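Local coordinates for protein P43 (Trichuris muris, PDB 6QIX) that tethers to matrix and inhibits interleukin-13 function as the major secreted protein of the whipworm parasite, at residues F260-K266 / M324-P329; P329-K334 / C343-P349. All blocks are in the same frame, centred on the assembly; numbering follows the deposited sequence. Where two conformers were deposited one is given.

Contact 1: F260-K266 / M324-P329; sequences FPLKLGK and MLMQLP
Lys-266 lays its extended side chain alongside Gln-327, the two running in opposite directions. With CG anti to the backbone N (chi1 155°), the lysine chain runs past the Gln-327 amide to the carbonyl O of that residue. CB of Lys-266 lies 3.5 Å from OE1 of Gln-327, and its CD 3.6 Å from the same oxygen. At the tip, NZ of Lys-266 donates a hydrogen bond of 2.8 Å to O of Gln-327. The donor sits above the carbonyl plane, tilted 43° out of it. A water accepts from NZ of Lys-266 and lies 2.8 Å from O of Leu-328, one of several acceptors within its reach. A second water joins N of Lys-266 to OE1 of Gln-327. The Gln-327 amide is further fixed: NE2 is hydrogen-bonded to O of Lys-323 and OE1 of Glu-126, and OE1 to NE2 of Gln-130.

The other end is apolar. In the conformer described, SD of Met-324 meets the edge of the Phe-260 ring, 4.0 Å from CE2. CE of Met-324 lies 3.7 Å from CD1 of Leu-264 and also reaches Leu-262. The arrangement packs the last part of helix 315-325 and the type I turn Leu-325 to Leu-328 on strand 262-268 of an antiparallel pair, with a Met-aromatic contact at one end.

Contact 2: P329-K334 / C343-P349; sequences PYSNCK and CCHPYEP
Asn-332 pairs with Cys-343 in the antiparallel beta hairpin of strands 331-336 and 339-344. CB of Asn-332 lies 4.0 Å from CD of Pro-349. CG is anti to the carbonyl carbon (chi1 -38°), and this directs the amide toward residues 343-349. OD1 lies in plane at the edge of the Tyr-330 ring. ND2 of Asn-332 lies 3.2 Å from O of Tyr-347.

The backbones of Asn-332 and Cys-343 form a hydrogen-bonded pair, with nearly straight bonds in both directions. Ser-331 and Cys-344 follow as a non-hydrogen-bonded pair, their side chains on the same face. N of His-345 then donates to O of Tyr-330 at 2.9 Å, with an N-H...O angle of 164°. A water extends this link, accepting from N of Tyr-330 and donating to O of His-345.

After Cys-344 the chain reverses in a type VI turn with a cis peptide bond before Pro-346. Strand 347-349 comes back alongside 331-334, nearly parallel to it (15°), and brings Pro-349 against Asn-332 and Lys-334. Disulfides tie the hairpin down: Cys-333 to Cys-342 within it, Cys-343 to Cys-356 and Cys-344 to Cys-244. The imidazole of His-345 leads away from 329-334, with ND1 hydrogen-bonded to NZ of Lys-359 and NE2 to O of Lys-127. SG of Cys-344 packs 3.7 Å from CB of Pro-329.

How the contacts relate
Contact 1 and contact 2 lie in series along the chain, their centres 19 Å apart. They share Pro-329, the last residue of 324-329 and the first of 329-334. Contact 1 takes in the C-terminal part of helix 315-325; after a short connection strand 331-336 follows in contact 2. Contact 1 ties that helix back to strand 262-268 of a two-stranded sheet. Contact 2 is local, holding strand 331-336 to strand 339-344 in a separate three-stranded sheet. It also includes strand 347-349, which pairs with 356-358. The disulfide between Cys-244 and Cys-344 joins contact 2 to the chain just before strand 246-252, the partner of 262-268. The two sheets are thus connected both by chain continuity and by a covalent bond.

Contact 1: F260-K266 / M324-P329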
loop_
_atom_site.group_PDB
_atom_site.type_symbol
_atom_site.label_atom_id
_atom_site.label_comp_id
_atom_site.label_asym_id
_atom_site.label_seq_id
_atom_site.Cartn_x
_atom_site.Cartn_y
_atom_site.Cartn_z
ATOM N N PHE A 260 12.860 -6.855 8.250
ATOM C CA PHE A 260 12.273 -5.768 9.012
ATOM C C PHE A 260 11.343 -6.368 10.060
ATOM O O PHE A 260 10.581 -7.272 9.739
ATOM C CB PHE A 260 11.467 -4.833 8.082
ATOM C CG PHE A 260 11.099 -3.541 8.709
ATOM C CD1 PHE A 260 12.030 -2.524 8.805
ATOM C CD2 PHE A 260 9.806 -3.337 9.188
ATOM C CE1 PHE A 260 11.690 -1.319 9.358
ATOM C CE2 PHE A 260 9.467 -2.149 9.795
ATOM C CZ PHE A 260 10.405 -1.130 9.858
ATOM N N PRO A 261 11.335 -5.848 11.286
ATOM C CA PRO A 261 10.651 -6.551 12.384
ATOM C C PRO A 261 9.150 -6.326 12.540
ATOM O O PRO A 261 8.504 -7.118 13.246
ATOM C CB PRO A 261 11.363 -6.014 13.631
ATOM C CG PRO A 261 11.768 -4.630 13.209
ATOM C CD PRO A 261 12.189 -4.754 11.788
ATOM N N LEU A 262 8.568 -5.272 11.968
ATOM C CA LEU A 262 7.168 -4.931 12.250
ATOM C C LEU A 262 6.384 -4.754 10.962
ATOM O O LEU A 262 6.791 -3.993 10.079
ATOM C CB LEU A 262 7.084 -3.655 13.054
ATOM C CG LEU A 262 5.696 -3.268 13.538
ATOM C CD1 LEU A 262 5.184 -4.293 14.551
ATOM C CD2 LEU A 262 5.796 -1.881 14.121
ATOM N N LYS A 263 5.257 -5.432 10.876
ATOM C CA LYS A 263 4.320 -5.341 9.771
ATOM C C LYS A 263 3.020 -4.777 10.339
ATOM O O LYS A 263 2.609 -5.186 11.437
ATOM C CB LYS A 263 4.096 -6.736 9.202
ATOM C CG LYS A 263 3.755 -6.806 7.769
ATOM C CD LYS A 263 2.850 -8.026 7.521
ATOM C CE LYS A 263 3.620 -9.336 7.697
ATOM N NZ LYS A 263 3.517 -10.236 6.483
ATOM N N LEU A 264 2.419 -3.808 9.639
ATOM C CA LEU A 264 1.204 -3.157 10.135
ATOM C C LEU A 264 0.068 -3.300 9.130
ATOM O O LEU A 264 0.271 -3.109 7.913
ATOM C CB LEU A 264 1.396 -1.676 10.365
ATOM C CG LEU A 264 2.121 -1.007 11.509
ATOM C CD1 LEU A 264 1.721 0.498 11.529
ATOM C CD2 LEU A 264 1.850 -1.719 12.794
ATOM N N GLY A 265 -1.135 -3.587 9.650
ATOM C CA GLY A 265 -2.339 -3.536 8.845
ATOM C C GLY A 265 -3.217 -2.413 9.346
ATOM O O GLY A 265 -3.081 -1.974 10.488
ATOM N N LYS A 266 -4.084 -1.905 8.469
ATOM C CA LYS A 266 -4.962 -0.794 8.800
ATOM C C LYS A 266 -6.406 -1.142 8.501
ATOM O O LYS A 266 -6.712 -1.957 7.632
ATOM C CB LYS A 266 -4.489 0.431 8.028
ATOM C CG LYS A 266 -5.393 1.444 7.736
ATOM C CD LYS A 266 -4.838 2.470 6.726
ATOM C CE LYS A 266 -5.636 3.782 6.988
ATOM N NZ LYS A 266 -5.091 4.883 6.224
ATOM N N MET A 324 4.754 1.138 6.457
ATOM C CA MET A 324 4.019 1.733 7.571
ATOM C C MET A 324 3.567 3.156 7.222
ATOM O O MET A 324 2.405 3.528 7.452
ATOM C CB MET A 324 4.894 1.724 8.841
ATOM C CG MET A 324 5.340 0.335 9.324
ATOM S SD MET A 324 6.458 0.378 10.771
ATOM C CE MET A 324 5.328 0.805 12.098
ATOM N N LEU A 325 4.469 3.952 6.643
ATOM C CA LEU A 325 4.138 5.341 6.284
ATOM C C LEU A 325 2.985 5.385 5.286
ATOM O O LEU A 325 2.153 6.311 5.330
ATOM C CB LEU A 325 5.403 6.032 5.759
ATOM C CG LEU A 325 5.524 7.537 5.836
ATOM C CD1 LEU A 325 5.423 8.021 7.269
ATOM C CD2 LEU A 325 6.848 7.995 5.223
ATOM N N MET A 326 2.906 4.401 4.382
ATOM C CA MET A 326 1.768 4.345 3.466
ATOM C C MET A 326 0.420 4.233 4.180
ATOM O O MET A 326 -0.604 4.414 3.524
ATOM C CB MET A 326 1.890 3.178 2.457
ATOM C CG MET A 326 2.979 3.443 1.435
ATOM S SD MET A 326 2.713 4.594 0.212
ATOM C CE MET A 326 1.296 3.933 -0.637
ATOM N N GLN A 327 0.408 3.850 5.455
ATOM C CA GLN A 327 -0.848 3.667 6.178
ATOM C C GLN A 327 -1.382 4.969 6.736
ATOM O O GLN A 327 -2.510 4.999 7.235
ATOM C CB GLN A 327 -0.687 2.676 7.332
ATOM C CG GLN A 327 -0.054 1.385 6.956
ATOM C CD GLN A 327 -0.688 0.723 5.794
ATOM O OE1 GLN A 327 -1.916 0.639 5.685
ATOM N NE2 GLN A 327 0.158 0.182 4.908
ATOM N N LEU A 328 -0.617 6.059 6.658
ATOM C CA LEU A 328 -1.151 7.332 7.133
ATOM C C LEU A 328 -2.376 7.735 6.306
ATOM O O LEU A 328 -2.466 7.426 5.116
ATOM C CB LEU A 328 -0.103 8.426 7.056
ATOM C CG LEU A 328 0.942 8.299 8.174
ATOM C CD1 LEU A 328 2.047 9.319 7.921
ATOM C CD2 LEU A 328 0.344 8.531 9.580
ATOM N N PRO A 329 -3.294 8.475 6.894
ATOM C CA PRO A 329 -4.450 8.960 6.132
ATOM C C PRO A 329 -4.033 9.850 4.971
ATOM O O PRO A 329 -3.208 10.735 5.127
ATOM C CB PRO A 329 -5.249 9.753 7.179
ATOM C CG PRO A 329 -4.767 9.234 8.536
ATOM C CD PRO A 329 -3.323 8.882 8.314
HETATM O O HOH W 1 -3.821 5.492 3.527
HETATM O O HOH W 2 -3.174 -1.981 5.442
#

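Contact 2: P329-K334 / C343-P349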
loop_
_atom_site.group_PDB
_atom_site.type_symbol
_atom_site.label_atom_id
_atom_site.label_comp_id
_atom_site.label_asym_id
_atom_site.label_seq_id
_atom_site.Cartn_x
_atom_site.Cartn_y
_atom_site.Cartn_z
ATOM N N PRO A 329 -3.294 8.475 6.894
ATOM C CA PRO A 329 -4.450 8.960 6.132
ATOM C C PRO A 329 -4.033 9.850 4.971
ATOM O O PRO A 329 -3.208 10.735 5.127
ATOM C CB PRO A 329 -5.249 9.753 7.179
ATOM C CG PRO A 329 -4.767 9.234 8.536
ATOM C CD PRO A 329 -3.323 8.882 8.314
ATOM N N TYR A 330 -4.637 9.615 3.806
ATOM C CA TYR A 330 -4.378 10.354 2.580
ATOM C C TYR A 330 -5.693 10.972 2.114
ATOM O O TYR A 330 -6.624 10.258 1.734
ATOM C CB TYR A 330 -3.807 9.410 1.520
ATOM C CG TYR A 330 -3.566 10.016 0.138
ATOM C CD1 TYR A 330 -2.278 10.164 -0.344
ATOM C CD2 TYR A 330 -4.619 10.379 -0.706
ATOM C CE1 TYR A 330 -2.048 10.687 -1.597
ATOM C CE2 TYR A 330 -4.390 10.903 -1.966
ATOM C CZ TYR A 330 -3.104 11.048 -2.405
ATOM O OH TYR A 330 -2.803 11.560 -3.659
ATOM N N SER A 331 -5.756 12.293 2.095
ATOM C CA SER A 331 -7.014 12.981 1.863
ATOM C C SER A 331 -7.168 13.420 0.402
ATOM O O SER A 331 -6.196 13.729 -0.309
ATOM C CB SER A 331 -7.113 14.211 2.766
ATOM O OG SER A 331 -6.012 15.039 2.507
ATOM N N ASN A 332 -8.420 13.494 -0.018
ATOM C CA ASN A 332 -8.830 14.231 -1.201
ATOM C C ASN A 332 -9.916 15.190 -0.743
ATOM O O ASN A 332 -10.814 14.792 0.021
ATOM C CB ASN A 332 -9.385 13.310 -2.275
ATOM C CG ASN A 332 -8.622 11.999 -2.364
ATOM O OD1 ASN A 332 -7.668 11.884 -3.135
ATOM N ND2 ASN A 332 -9.044 10.994 -1.546
ATOM N N CYS A 333 -9.845 16.441 -1.201
ATOM C CA CYS A 333 -10.811 17.448 -0.793
ATOM C C CYS A 333 -11.449 18.128 -2.001
ATOM O O CYS A 333 -10.834 18.259 -3.063
ATOM C CB CYS A 333 -10.162 18.553 0.068
ATOM S SG CYS A 333 -9.225 18.019 1.498
ATOM N N LYS A 334 -12.705 18.516 -1.831
ATOM C CA LYS A 334 -13.392 19.436 -2.722
ATOM C C LYS A 334 -13.595 20.752 -1.996
ATOM O O LYS A 334 -13.988 20.779 -0.826
ATOM C CB LYS A 334 -14.745 18.883 -3.168
ATOM C CG LYS A 334 -14.652 17.778 -4.165
ATOM C CD LYS A 334 -16.008 17.532 -4.824
ATOM C CE LYS A 334 -15.791 16.704 -6.086
ATOM N NZ LYS A 334 -15.002 17.462 -7.110
ATOM N N CYS A 343 -12.216 13.633 2.391
ATOM C CA CYS A 343 -12.308 12.214 2.715
ATOM C C CYS A 343 -10.958 11.525 2.497
ATOM O O CYS A 343 -10.149 11.946 1.666
ATOM C CB CYS A 343 -13.351 11.488 1.812
ATOM S SG CYS A 343 -14.971 12.265 1.693
ATOM N N CYS A 344 -10.729 10.418 3.194
ATOM C CA CYS A 344 -9.437 9.727 3.020
ATOM C C CYS A 344 -9.556 8.424 2.233
ATOM O O CYS A 344 -10.541 7.687 2.325
ATOM C CB CYS A 344 -8.761 9.431 4.372
ATOM S SG CYS A 344 -8.195 10.922 5.216
ATOM N N HIS A 345 -8.534 8.152 1.454
ATOM C CA HIS A 345 -8.423 6.936 0.680
ATOM C C HIS A 345 -8.758 5.731 1.565
ATOM O O HIS A 345 -8.202 5.610 2.667
ATOM C CB HIS A 345 -6.982 6.840 0.142
ATOM C CG HIS A 345 -6.759 5.689 -0.778
ATOM N ND1 HIS A 345 -7.172 5.716 -2.089
ATOM C CD2 HIS A 345 -6.239 4.455 -0.565
ATOM C CE1 HIS A 345 -6.858 4.574 -2.669
ATOM N NE2 HIS A 345 -6.296 3.786 -1.761
ATOM N N PRO A 346 -9.571 4.777 1.080
ATOM C CA PRO A 346 -10.045 4.609 -0.313
ATOM C C PRO A 346 -11.362 5.330 -0.645
ATOM O O PRO A 346 -12.030 5.014 -1.636
ATOM C CB PRO A 346 -10.242 3.102 -0.430
ATOM C CG PRO A 346 -10.673 2.708 0.957
ATOM C CD PRO A 346 -9.829 3.587 1.897
ATOM N N TYR A 347 -11.715 6.324 0.159
ATOM C CA TYR A 347 -12.888 7.160 -0.079
ATOM C C TYR A 347 -12.498 8.498 -0.701
ATOM O O TYR A 347 -11.357 8.933 -0.622
ATOM C CB TYR A 347 -13.632 7.392 1.238
ATOM C CG TYR A 347 -14.164 6.120 1.888
ATOM C CD1 TYR A 347 -15.495 5.724 1.690
ATOM C CD2 TYR A 347 -13.348 5.312 2.687
ATOM C CE1 TYR A 347 -16.000 4.577 2.304
ATOM C CE2 TYR A 347 -13.837 4.173 3.272
ATOM C CZ TYR A 347 -15.155 3.806 3.072
ATOM O OH TYR A 347 -15.626 2.648 3.656
ATOM N N GLU A 348 -13.476 9.148 -1.335
ATOM C CA GLU A 348 -13.300 10.482 -1.894
ATOM C C GLU A 348 -14.612 11.247 -1.727
ATOM O O GLU A 348 -15.671 10.638 -1.593
ATOM C CB GLU A 348 -12.909 10.399 -3.375
ATOM C CG GLU A 348 -14.009 9.748 -4.242
ATOM C CD GLU A 348 -13.636 9.507 -5.726
ATOM O OE1 GLU A 348 -12.561 9.922 -6.215
ATOM O OE2 GLU A 348 -14.447 8.866 -6.415
ATOM N N PRO A 349 -14.567 12.569 -1.771
ATOM C CA PRO A 349 -15.844 13.301 -1.688
ATOM C C PRO A 349 -16.725 12.966 -2.881
ATOM O O PRO A 349 -16.239 12.790 -4.007
ATOM C CB PRO A 349 -15.433 14.777 -1.675
ATOM C CG PRO A 349 -13.980 14.783 -1.245
ATOM C CD PRO A 349 -13.394 13.475 -1.778
HETATM O O HOH W 3 -6.017 7.100 3.670
#